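PDB 6TO1: minor fimbrium subunit Mfa5, which serves as an accessory subunit of the minor (Mfa1) fimbriae, surface pili that mediate biofilm formation and adhesion to host cells and other oral bacteria. Local coordinates for residues Leu146-Val157 / Leu194-Pro203; Ile230-Ala238 / Phe368-Thr378. All coordinates share one frame; numbering follows the deposited sequence.

Interaction 1 of 2, residues Leu146-Val157 / Leu194-Pro203; sequences LKSAIASGQRFV and LCQKIRALTP
Ile198 projects from its helix as a knob into a hole formed by Ile150, Gly153, Gln154 and Val157 of the facing helix. The two helical segments run antiparallel, 174° between their directions, with axes 9.2 Å apart at closest approach. The two branches of the knob divide the work: CG2 lies against the backbone of Ile150, 3.5 Å from Ile150 O, while CD1 rests on the backbone of Gly153 and meets Val157 CG2 tip to tip at 3.9 Å. Because Gly153 has no side chain, the methyl can settle directly on the main chain. The other branch of Val157, CG1, is turned to Leu194 CD1 and the Cys195 sulfur.

Toward the outer edge of the interface, Arg199 runs across the Gln154 side chain, the guanidinium and amide planes 55° apart. Arg199 bends at chi3, and its NH1 donates to Gln154 OE1 (3.0 Å), a bond moderately bent at 144°; the aliphatic CG of Arg199 lies beside the same amide. Gln154 NE2 returns to Ile150 O, above the carbonyl plane; with a bond at each end, the amide is held against flipping.

Ile150 CG1 packs 3.3 Å from Ile198 O, near the last turn of the helix; from there the contact runs on to Leu201 and Pro203. Ile150 CG1 also lies 3.9 Å from Leu201 CD1, the two side chains alongside each other and pointing opposite ways. Leu146 splits its methyls, CD1 to Leu201 and CD2 to Pro203 CD (3.7 Å). Helices 143-160 and 191-199 thus pack together on one side of the central sheet of the von Willebrand factor A domain: Ala149 and Val157 touch strand 126-133, Leu194 and Ile198 strand 170-177, and Leu201 both strands.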
loop_
_atom_site.group_PDB
_atom_site.type_symbol
_atom_site.label_atom_id
_atom_site.label_comp_id
_atom_site.label_asym_id
_atom_site.label_seq_id
_atom_site.Cartn_x
_atom_site.Cartn_y
_atom_site.Cartn_z
ATOM N N LEU A 146 9.262 40.709 5.238
ATOM C CA LEU A 146 7.844 40.354 5.180
ATOM C C LEU A 146 7.424 40.049 3.743
ATOM O O LEU A 146 6.640 39.123 3.497
ATOM C CB LEU A 146 6.986 41.464 5.786
ATOM C CG LEU A 146 5.513 41.084 5.951
ATOM C CD1 LEU A 146 5.348 39.782 6.775
ATOM C CD2 LEU A 146 4.686 42.201 6.569
ATOM N N LYS A 147 7.958 40.797 2.771
ATOM C CA LYS A 147 7.615 40.513 1.380
ATOM C C LYS A 147 8.003 39.089 1.015
ATOM O O LYS A 147 7.237 38.383 0.342
ATOM C CB LYS A 147 8.267 41.541 0.439
ATOM C CG LYS A 147 7.414 42.829 0.304
ATOM C CD LYS A 147 8.254 44.083 0.011
ATOM C CE LYS A 147 9.040 43.972 -1.294
ATOM N NZ LYS A 147 9.528 45.308 -1.776
ATOM N N SER A 148 9.165 38.620 1.505
ATOM C CA SER A 148 9.619 37.265 1.206
ATOM C C SER A 148 8.793 36.227 1.961
ATOM O O SER A 148 8.505 35.151 1.430
ATOM C CB SER A 148 11.102 37.107 1.567
ATOM O OG SER A 148 11.545 35.797 1.314
ATOM N N ALA A 149 8.407 36.529 3.204
ATOM C CA ALA A 149 7.524 35.620 3.925
ATOM C C ALA A 149 6.189 35.466 3.198
ATOM O O ALA A 149 5.629 34.367 3.138
ATOM C CB ALA A 149 7.301 36.130 5.349
ATOM N N ILE A 150 5.660 36.566 2.653
ATOM C CA ILE A 150 4.376 36.526 1.957
ATOM C C ILE A 150 4.486 35.719 0.669
ATOM O O ILE A 150 3.610 34.900 0.347
ATOM C CB ILE A 150 3.887 37.963 1.690
ATOM C CG1 ILE A 150 3.394 38.602 2.978
ATOM C CG2 ILE A 150 2.814 37.996 0.615
ATOM C CD1 ILE A 150 3.169 40.107 2.873
ATOM N N ALA A 151 5.544 35.955 -0.102
ATOM C CA ALA A 151 5.731 35.227 -1.348
ATOM C C ALA A 151 5.991 33.747 -1.085
ATOM O O ALA A 151 5.391 32.875 -1.731
ATOM C CB ALA A 151 6.882 35.840 -2.142
ATOM N N SER A 152 6.890 33.443 -0.129
ATOM C CA SER A 152 7.253 32.055 0.116
ATOM C C SER A 152 6.128 31.310 0.818
ATOM O O SER A 152 5.930 30.119 0.570
ATOM C CB SER A 152 8.558 31.966 0.938
ATOM O OG SER A 152 8.454 32.613 2.193
ATOM N N GLY A 153 5.377 31.992 1.695
ATOM C CA GLY A 153 4.282 31.323 2.364
ATOM C C GLY A 153 3.218 30.871 1.383
ATOM O O GLY A 153 2.673 29.777 1.499
ATOM N N GLN A 154 2.921 31.700 0.392
ATOM C CA GLN A 154 1.969 31.278 -0.630
ATOM C C GLN A 154 2.506 30.101 -1.420
ATOM O O GLN A 154 1.771 29.151 -1.713
ATOM C CB GLN A 154 1.653 32.445 -1.544
ATOM C CG GLN A 154 0.880 33.519 -0.844
ATOM C CD GLN A 154 0.623 34.676 -1.761
ATOM O OE1 GLN A 154 -0.403 34.722 -2.439
ATOM N NE2 GLN A 154 1.556 35.618 -1.800
ATOM N N ARG A 155 3.790 30.135 -1.767
ATOM C CA ARG A 155 4.387 29.024 -2.486
ATOM C C ARG A 155 4.295 27.735 -1.685
ATOM O O ARG A 155 4.026 26.672 -2.257
ATOM C CB ARG A 155 5.831 29.351 -2.847
ATOM C CG ARG A 155 6.465 28.256 -3.699
ATOM C CD ARG A 155 7.975 28.445 -3.867
ATOM N NE ARG A 155 8.622 27.193 -4.269
ATOM C CZ ARG A 155 8.994 26.903 -5.513
ATOM N NH1 ARG A 155 8.787 27.773 -6.493
ATOM N NH2 ARG A 155 9.571 25.737 -5.779
ATOM N N PHE A 156 4.526 27.807 -0.366
ATOM C CA PHE A 156 4.432 26.621 0.478
ATOM C C PHE A 156 3.004 26.073 0.498
ATOM O O PHE A 156 2.787 24.859 0.413
ATOM C CB PHE A 156 4.875 26.942 1.920
ATOM C CG PHE A 156 6.293 27.426 2.048
ATOM C CD1 PHE A 156 7.251 27.099 1.102
ATOM C CD2 PHE A 156 6.672 28.195 3.134
ATOM C CE1 PHE A 156 8.555 27.544 1.239
ATOM C CE2 PHE A 156 7.980 28.643 3.274
ATOM C CZ PHE A 156 8.918 28.330 2.323
ATOM N N VAL A 157 2.016 26.960 0.661
ATOM C CA VAL A 157 0.623 26.518 0.657
ATOM C C VAL A 157 0.316 25.757 -0.626
ATOM O O VAL A 157 -0.233 24.652 -0.601
ATOM C CB VAL A 157 -0.324 27.716 0.841
ATOM C CG1 VAL A 157 -1.739 27.332 0.493
ATOM C CG2 VAL A 157 -0.220 28.244 2.288
ATOM N N LEU A 194 -6.276 30.715 2.203
ATOM C CA LEU A 194 -5.013 30.810 2.924
ATOM C C LEU A 194 -4.103 31.860 2.301
ATOM O O LEU A 194 -3.504 32.679 3.009
ATOM C CB LEU A 194 -4.335 29.436 2.926
ATOM C CG LEU A 194 -4.946 28.336 3.810
ATOM C CD1 LEU A 194 -4.350 26.989 3.389
ATOM C CD2 LEU A 194 -4.726 28.619 5.284
ATOM N N CYS A 195 -4.014 31.884 0.969
ATOM C CA CYS A 195 -3.083 32.804 0.330
ATOM C C CYS A 195 -3.541 34.239 0.482
ATOM O O CYS A 195 -2.711 35.144 0.599
ATOM C CB CYS A 195 -2.900 32.437 -1.141
ATOM S SG CYS A 195 -1.922 30.917 -1.380
ATOM N N GLN A 196 -4.852 34.464 0.515
ATOM C CA GLN A 196 -5.377 35.801 0.739
ATOM C C GLN A 196 -5.002 36.302 2.128
ATOM O O GLN A 196 -4.624 37.466 2.294
ATOM C CB GLN A 196 -6.891 35.778 0.525
ATOM C CG GLN A 196 -7.517 37.135 0.377
ATOM C CD GLN A 196 -7.643 37.834 1.710
ATOM O OE1 GLN A 196 -8.158 37.260 2.670
ATOM N NE2 GLN A 196 -7.155 39.072 1.785
ATOM N N LYS A 197 -5.069 35.431 3.136
ATOM C CA LYS A 197 -4.686 35.857 4.476
ATOM C C LYS A 197 -3.196 36.163 4.557
ATOM O O LYS A 197 -2.784 37.099 5.252
ATOM C CB LYS A 197 -5.074 34.787 5.489
ATOM C CG LYS A 197 -6.564 34.556 5.608
ATOM C CD LYS A 197 -7.252 35.775 6.164
ATOM C CE LYS A 197 -8.736 35.507 6.410
ATOM N NZ LYS A 197 -9.415 36.737 6.900
ATOM N N ILE A 198 -2.368 35.381 3.852
ATOM C CA ILE A 198 -0.930 35.630 3.847
ATOM C C ILE A 198 -0.625 36.956 3.174
ATOM O O ILE A 198 0.231 37.725 3.637
ATOM C CB ILE A 198 -0.199 34.458 3.168
ATOM C CG1 ILE A 198 -0.404 33.168 3.964
ATOM C CG2 ILE A 198 1.257 34.796 2.967
ATOM C CD1 ILE A 198 0.156 31.952 3.284
ATOM N N ARG A 199 -1.323 37.264 2.071
ATOM C CA ARG A 199 -1.097 38.533 1.384
ATOM C C ARG A 199 -1.506 39.725 2.232
ATOM O O ARG A 199 -1.020 40.835 1.986
ATOM C CB ARG A 199 -1.860 38.573 0.047
ATOM C CG ARG A 199 -1.206 37.723 -1.009
ATOM C CD ARG A 199 -1.755 38.035 -2.407
ATOM N NE ARG A 199 -3.197 37.894 -2.415
ATOM C CZ ARG A 199 -3.832 36.768 -2.704
ATOM N NH1 ARG A 199 -3.150 35.683 -3.029
ATOM N NH2 ARG A 199 -5.156 36.735 -2.682
ATOM N N ALA A 200 -2.342 39.530 3.246
ATOM C CA ALA A 200 -2.786 40.652 4.065
ATOM C C ALA A 200 -1.904 40.899 5.297
ATOM O O ALA A 200 -2.258 41.745 6.129
ATOM C CB ALA A 200 -4.227 40.447 4.533
ATOM N N LEU A 201 -0.801 40.164 5.444
ATOM C CA LEU A 201 0.113 40.393 6.555
ATOM C C LEU A 201 0.652 41.816 6.493
ATOM O O LEU A 201 0.944 42.336 5.414
ATOM C CB LEU A 201 1.280 39.409 6.494
ATOM C CG LEU A 201 0.993 37.921 6.650
ATOM C CD1 LEU A 201 2.331 37.165 6.451
ATOM C CD2 LEU A 201 0.380 37.578 7.987
ATOM N N THR A 202 0.837 42.422 7.664
ATOM C CA THR A 202 1.272 43.799 7.737
ATOM C C THR A 202 2.110 43.990 8.993
ATOM O O THR A 202 1.799 43.386 10.029
ATOM C CB THR A 202 0.038 44.716 7.752
ATOM O OG1 THR A 202 0.426 46.069 7.526
ATOM C CG2 THR A 202 -0.662 44.606 9.079
ATOM N N PRO A 203 3.162 44.795 8.940
ATOM C CA PRO A 203 4.077 44.880 10.099
ATOM C C PRO A 203 3.475 45.636 11.271
ATOM O O PRO A 203 3.007 46.765 11.128
ATOM C CB PRO A 203 5.307 45.609 9.540
ATOM C CG PRO A 203 5.148 45.631 8.056
ATOM C CD PRO A 203 3.683 45.514 7.759
#

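Interaction 2 of 2, residues Ile230-Ala238 / Phe368-Thr378; sequences IILMSDGLA and FALANNSLKLT. With PO4 (phosphate ion), chain D.
This is a helix-on-sheet contact in the Rossmann-like von Willebrand factor A domain: helix 369-378 packs against the C-terminal end of central strand 227-234 and the loop that follows it. The directions of strand and helix are 174° apart, their axes 10.7 Å at the nearest. On the strand, Leu232 lies athwart Leu375, CD2 to CD2 at 3.9 Å, and also touches the methyl of Thr378.

Beyond the strand the backbones close in. Gly236, with a positive phi (99°) and no side chain, lets the loop come against Ala371, 4.2 Å from CA to CA, and against Leu375, whose CD1 sits 3.5 Å from Gly236 CA. Leu237, its CG anti to the backbone N (chi1 -175°), extends to Leu370 CD2 through CD1 and to the edge of the Phe368 ring through CD2.

Two turns shape the loop: Ser234 OG accepts from Gly236 N in an ST turn, and Asp235 OD1 from Leu237 N in an Asx turn. Ser234 OG also bonds Asp133, while Asp235 OD2 bonds Ser137 and forms a salt bridge with Arg145. Ser135, Ser137 and Thr207 bind magnesium, consistent with the metal-ion-dependent adhesion site (MIDAS) of such domains; the loop borders it, the nearest Asp235 side-chain atom about 4 Å from the ion. Lys376 NZ, salt-bridged to Glu382, donates to a phosphate ion, probably from the crystallisation liquor, to which Asn372 ND2 adds a weak bond. One water spans the contact, donating to Asp235 O (2.9 Å) and to Asn372 OD1 (3.0 Å).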
loop_
_atom_site.group_PDB
_atom_site.type_symbol
_atom_site.label_atom_id
_atom_site.label_comp_id
_atom_site.label_asym_id
_atom_site.label_seq_id
_atom_site.Cartn_x
_atom_site.Cartn_y
_atom_site.Cartn_z
ATOM N N ILE A 230 4.545 22.056 12.580
ATOM C CA ILE A 230 4.472 23.504 12.752
ATOM C C ILE A 230 5.624 24.112 11.976
ATOM O O ILE A 230 6.774 23.691 12.140
ATOM C CB ILE A 230 4.531 23.916 14.231
ATOM C CG1 ILE A 230 3.325 23.331 14.955
ATOM C CG2 ILE A 230 4.649 25.430 14.371
ATOM C CD1 ILE A 230 3.394 23.478 16.495
ATOM N N ILE A 231 5.315 25.092 11.127
ATOM C CA ILE A 231 6.325 25.820 10.365
ATOM C C ILE A 231 6.356 27.263 10.862
ATOM O O ILE A 231 5.393 28.006 10.668
ATOM C CB ILE A 231 6.035 25.787 8.850
ATOM C CG1 ILE A 231 5.994 24.360 8.325
ATOM C CG2 ILE A 231 7.054 26.659 8.076
ATOM C CD1 ILE A 231 5.270 24.247 6.933
ATOM N N LEU A 232 7.486 27.684 11.432
ATOM C CA LEU A 232 7.648 29.041 11.932
ATOM C C LEU A 232 8.519 29.834 10.977
ATOM O O LEU A 232 9.649 29.443 10.689
ATOM C CB LEU A 232 8.279 29.038 13.333
ATOM C CG LEU A 232 8.617 30.366 13.965
ATOM C CD1 LEU A 232 7.379 31.204 14.249
ATOM C CD2 LEU A 232 9.432 30.090 15.254
ATOM N N MET A 233 8.000 30.960 10.515
ATOM C CA MET A 233 8.666 31.842 9.570
ATOM C C MET A 233 8.913 33.158 10.292
ATOM O O MET A 233 7.970 33.915 10.555
ATOM C CB MET A 233 7.794 32.037 8.324
ATOM C CG MET A 233 7.656 30.751 7.522
ATOM S SD MET A 233 6.143 30.577 6.551
ATOM C CE MET A 233 6.279 32.014 5.494
ATOM N N SER A 234 10.164 33.430 10.637
ATOM C CA SER A 234 10.446 34.557 11.511
ATOM C C SER A 234 11.837 35.085 11.211
ATOM O O SER A 234 12.692 34.357 10.711
ATOM C CB SER A 234 10.322 34.133 12.984
ATOM O OG SER A 234 10.771 35.181 13.832
ATOM N N ASP A 235 12.083 36.356 11.551
ATOM C CA ASP A 235 13.484 36.758 11.459
ATOM C C ASP A 235 14.281 36.344 12.688
ATOM O O ASP A 235 15.503 36.518 12.693
ATOM C CB ASP A 235 13.653 38.255 11.192
ATOM C CG ASP A 235 13.125 39.139 12.295
ATOM O OD1 ASP A 235 13.162 38.759 13.504
ATOM O OD2 ASP A 235 12.668 40.256 11.933
ATOM N N GLY A 236 13.634 35.781 13.710
ATOM C CA GLY A 236 14.329 35.061 14.763
ATOM C C GLY A 236 14.571 35.830 16.045
ATOM O O GLY A 236 15.029 35.227 17.036
ATOM N N LEU A 237 14.333 37.128 16.067
ATOM C CA LEU A 237 14.554 37.906 17.282
ATOM C C LEU A 237 13.241 38.115 18.029
ATOM O O LEU A 237 12.526 39.095 17.803
ATOM C CB LEU A 237 15.221 39.235 16.936
ATOM C CG LEU A 237 15.615 40.081 18.146
ATOM C CD1 LEU A 237 16.609 39.269 19.006
ATOM C CD2 LEU A 237 16.182 41.432 17.796
ATOM N N ALA A 238 12.930 37.209 18.963
ATOM C CA ALA A 238 11.725 37.369 19.765
ATOM C C ALA A 238 11.901 38.525 20.742
ATOM O O ALA A 238 12.979 38.732 21.301
ATOM C CB ALA A 238 11.384 36.066 20.505
ATOM N N PHE A 368 22.761 36.927 11.782
ATOM C CA PHE A 368 22.662 37.371 13.174
ATOM C C PHE A 368 22.562 36.097 13.997
ATOM O O PHE A 368 21.522 35.429 13.986
ATOM C CB PHE A 368 21.452 38.294 13.307
ATOM C CG PHE A 368 21.217 38.866 14.668
ATOM C CD1 PHE A 368 22.237 39.079 15.587
ATOM C CD2 PHE A 368 19.930 39.235 15.018
ATOM C CE1 PHE A 368 21.937 39.620 16.839
ATOM C CE2 PHE A 368 19.655 39.785 16.226
ATOM C CZ PHE A 368 20.649 39.965 17.146
ATOM N N ALA A 369 23.649 35.742 14.698
ATOM C CA ALA A 369 23.722 34.422 15.323
ATOM C C ALA A 369 22.621 34.200 16.369
ATOM O O ALA A 369 22.051 33.102 16.446
ATOM C CB ALA A 369 25.096 34.209 15.955
ATOM N N LEU A 370 22.320 35.206 17.199
ATOM C CA LEU A 370 21.276 35.004 18.209
ATOM C C LEU A 370 19.974 34.564 17.549
ATOM O O LEU A 370 19.284 33.643 18.021
ATOM C CB LEU A 370 21.028 36.294 19.001
ATOM C CG LEU A 370 19.817 36.359 19.925
ATOM C CD1 LEU A 370 19.875 35.249 20.957
ATOM C CD2 LEU A 370 19.723 37.690 20.580
ATOM N N ALA A 371 19.614 35.226 16.458
ATOM C CA ALA A 371 18.352 34.924 15.790
ATOM C C ALA A 371 18.382 33.549 15.155
ATOM O O ALA A 371 17.455 32.755 15.338
ATOM C CB ALA A 371 18.057 35.976 14.725
ATOM N N ASN A 372 19.413 33.271 14.346
ATOM C CA ASN A 372 19.450 31.992 13.657
ATOM C C ASN A 372 19.587 30.836 14.642
ATOM O O ASN A 372 18.949 29.784 14.474
ATOM C CB ASN A 372 20.595 31.982 12.646
ATOM C CG ASN A 372 20.330 32.887 11.458
ATOM O OD1 ASN A 372 19.281 33.503 11.364
ATOM N ND2 ASN A 372 21.299 32.971 10.550
ATOM N N ASN A 373 20.444 30.999 15.656
ATOM C CA ASN A 373 20.661 29.927 16.616
ATOM C C ASN A 373 19.442 29.713 17.492
ATOM O O ASN A 373 19.143 28.572 17.863
ATOM C CB ASN A 373 21.907 30.228 17.450
ATOM C CG ASN A 373 23.177 30.120 16.623
ATOM O OD1 ASN A 373 23.114 29.820 15.429
ATOM N ND2 ASN A 373 24.320 30.354 17.245
ATOM N N SER A 374 18.715 30.789 17.834
ATOM C CA SER A 374 17.437 30.613 18.522
ATOM C C SER A 374 16.471 29.795 17.672
ATOM O O SER A 374 15.824 28.868 18.170
ATOM C CB SER A 374 16.832 31.967 18.877
ATOM O OG SER A 374 17.554 32.561 19.919
ATOM N N LEU A 375 16.369 30.115 16.376
ATOM C CA LEU A 375 15.494 29.343 15.497
ATOM C C LEU A 375 15.987 27.910 15.306
ATOM O O LEU A 375 15.176 26.999 15.160
ATOM C CB LEU A 375 15.342 30.057 14.147
ATOM C CG LEU A 375 14.542 31.381 14.230
ATOM C CD1 LEU A 375 14.636 32.074 12.875
ATOM C CD2 LEU A 375 13.104 31.135 14.588
ATOM N N LYS A 376 17.296 27.680 15.323
ATOM C CA LYS A 376 17.776 26.308 15.230
ATOM C C LYS A 376 17.311 25.479 16.423
ATOM O O LYS A 376 16.921 24.320 16.265
ATOM C CB LYS A 376 19.301 26.271 15.135
ATOM C CG LYS A 376 19.846 26.667 13.814
ATOM C CD LYS A 376 21.409 26.622 13.824
ATOM C CE LYS A 376 21.969 27.290 12.601
ATOM N NZ LYS A 376 23.445 27.099 12.585
ATOM N N LEU A 377 17.342 26.059 17.630
ATOM C CA LEU A 377 16.946 25.315 18.819
ATOM C C LEU A 377 15.430 25.165 18.918
ATOM O O LEU A 377 14.945 24.266 19.607
ATOM C CB LEU A 377 17.496 26.013 20.066
ATOM C CG LEU A 377 19.007 25.915 20.271
ATOM C CD1 LEU A 377 19.396 26.503 21.648
ATOM C CD2 LEU A 377 19.524 24.515 20.164
ATOM N N THR A 378 14.676 26.093 18.305
ATOM C CA THR A 378 13.231 26.035 18.265
ATOM C C THR A 378 12.766 24.895 17.362
ATOM O O THR A 378 11.790 24.200 17.679
ATOM C CB THR A 378 12.676 27.375 17.750
ATOM O OG1 THR A 378 13.133 28.461 18.560
ATOM C CG2 THR A 378 11.180 27.374 17.754
HETATM P P PO4 D . 24.470 30.843 12.106
HETATM O O1 PO4 D . 23.525 30.417 11.003
HETATM O O2 PO4 D . 24.494 29.809 13.211
HETATM O O3 PO4 D . 25.887 30.943 11.589
HETATM O O4 PO4 D . 24.043 32.172 12.678
HETATM O O HOH W 1 16.628 34.803 10.669
#

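From the N terminus, helix 143-160 comes first, and interaction 1 closes when helix 191-199 and its trailing loop return to it, after strands 170-177 and 181-186. Only later does interaction 2 open, at strand 227-234; it closes about 130 residues on, at helix 369-378. The two loops are therefore in series, neither nested nor crossed. Interaction 1 ties two helices together on one face of the central sheet; interaction 2 ties a helix on the other face to the middle of that sheet. Met233 connects them directly: Met233 CE lies 3.4 Å from Ala149 O, and the strand of 230-238 thereby packs against helix 143-160 as well as helix 369-378.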